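Local atomic coordinates of fiber protein (Snake adenovirus 1, PDB entry 4D0U), a protein that probably forms the trimeric spikes at the capsid vertices and attaches the virion to its host receptor, this piece being the head domain of the spike. Residues M125-S128 with R129-E133. The protein carries 2 engineered substitutions. Sequence-based numbering, arbitrary orientation. Where two conformers were deposited one is given.
Engineered in segment 125-128: M125 (natural residue Leu).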
# COMPACT_ATOMS: atom_id res chain seq x y z
N MSE A 125 -5.76 -8.24 -16.68
CA MSE A 125 -5.61 -6.96 -15.95
C MSE A 125 -5.72 -5.85 -16.98
O MSE A 125 -4.81 -5.70 -17.82
CB MSE A 125 -4.29 -6.87 -15.17
CG MSE A 125 -4.39 -5.54 -14.37
SE MSE A 125 -2.85 -5.29 -13.18
CE MSE A 125 -1.70 -4.68 -14.59
N GLU A 126 -6.81 -5.09 -16.95
CA GLU A 126 -6.96 -3.93 -17.83
C GLU A 126 -6.30 -2.74 -17.18
O GLU A 126 -6.19 -2.70 -15.96
CB GLU A 126 -8.45 -3.65 -18.13
CG GLU A 126 -9.06 -4.83 -18.89
CD GLU A 126 -10.48 -4.60 -19.33
OE1 GLU A 126 -11.40 -4.79 -18.52
OE2 GLU A 126 -10.69 -4.32 -20.52
N ILE A 127 -5.83 -1.80 -17.99
CA ILE A 127 -5.05 -0.65 -17.47
C ILE A 127 -5.58 0.68 -17.97
O ILE A 127 -6.14 0.79 -19.06
CB ILE A 127 -3.55 -0.78 -17.80
CG1 ILE A 127 -3.31 -0.74 -19.33
CG2 ILE A 127 -2.97 -2.03 -17.11
CD1 ILE A 127 -1.84 -0.88 -19.72
N SER A 128 -5.37 1.72 -17.17
CA SER A 128 -6.00 3.01 -17.44
C SER A 128 -5.26 3.78 -18.54
O SER A 128 -5.85 4.67 -19.19
CB SER A 128 -6.02 3.81 -16.14
OG SER A 128 -4.68 4.08 -15.71
N ARG A 129 -3.99 3.46 -18.72
CA ARG A 129 -3.10 4.14 -19.67
C ARG A 129 -1.96 3.17 -19.91
O ARG A 129 -1.70 2.30 -19.08
CB ARG A 129 -2.59 5.50 -19.09
CG ARG A 129 -1.70 5.37 -17.87
CD ARG A 129 -1.46 6.74 -17.25
NE ARG A 129 -0.51 7.54 -18.01
CZ ARG A 129 0.82 7.59 -17.81
NH1 ARG A 129 1.42 6.87 -16.85
NH2 ARG A 129 1.57 8.38 -18.56
N SER A 130 -1.25 3.29 -21.04
CA SER A 130 -0.05 2.53 -21.23
C SER A 130 0.98 2.87 -20.14
O SER A 130 1.10 4.06 -19.74
CB SER A 130 0.59 2.89 -22.58
OG SER A 130 1.75 2.10 -22.79
N LEU A 131 1.62 1.84 -19.60
CA LEU A 131 2.55 2.01 -18.47
C LEU A 131 3.97 1.70 -18.91
O LEU A 131 4.30 0.56 -19.22
CB LEU A 131 2.19 1.08 -17.30
CG LEU A 131 0.75 1.21 -16.79
CD1 LEU A 131 0.46 0.08 -15.82
CD2 LEU A 131 0.52 2.55 -16.11
N PRO A 132 4.82 2.72 -18.95
CA PRO A 132 6.20 2.35 -19.34
C PRO A 132 6.88 1.44 -18.33
O PRO A 132 7.81 0.72 -18.69
CB PRO A 132 6.92 3.69 -19.42
CG PRO A 132 6.00 4.73 -18.86
CD PRO A 132 4.61 4.16 -18.71
N GLU A 133 6.40 1.46 -17.09
CA GLU A 133 6.83 0.51 -16.07
C GLU A 133 5.66 0.35 -15.12
O GLU A 133 5.01 1.32 -14.78
CB GLU A 133 8.03 1.04 -15.33
CG GLU A 133 8.51 0.07 -14.27
CD GLU A 133 9.82 0.48 -13.65
OE1 GLU A 133 10.52 1.33 -14.26
OE2 GLU A 133 10.18 -0.07 -12.60
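The peptide group joining R129 to S130 meets the side chain of I127 from one side: the terminal methyl stands off the peptide plane and comes obliquely upon the carbonyl oxygen, with I127 CD1 3.2 Å from R129 O. The guanidinium of R129, the other flat group, does not touch 125-128; its NH1 hydrogen-bonds the backbone oxygen of L111. In this trimeric fibre head, built on antiparallel β-sheets, the chain here leaves strand 122-127 and turns into the loop that leads to strand 135-143, in the other sheet.

I127, the last residue of the strand, suits the turn because its branches serve two neighbours. With chi1 at 64°, CG1 sits between the backbone N and the carbonyl carbon of I127 itself and carries CD1 forward to the R129 carbonyl, while CG2, anti to I127's own carbonyl carbon and beside its backbone N, faces L131, where I127 CG2 lies 4.2 Å from L131 CD1. L131 is a buried hydrophobic residue of the loop, its backbone hydrogen-bonded to L81, on which I127 also packs.

S128 and R129 are exposed, and their polar ends tie the turn to backbone atoms of T113 and L111 in the same chain. R129 has a long chain bent at chi3 (-75°), a shape that goes with its reach to L111. Farther on, E133 forms a salt bridge with R104 of a neighbouring subunit, joining the loop to that second subunit. The short S128 side chain keeps its hydroxyl close to the backbone: S128 OG lies 3.1 Å from R129 N at an angle too poor for a hydrogen bond, and is bonded instead to the backbone N of T113.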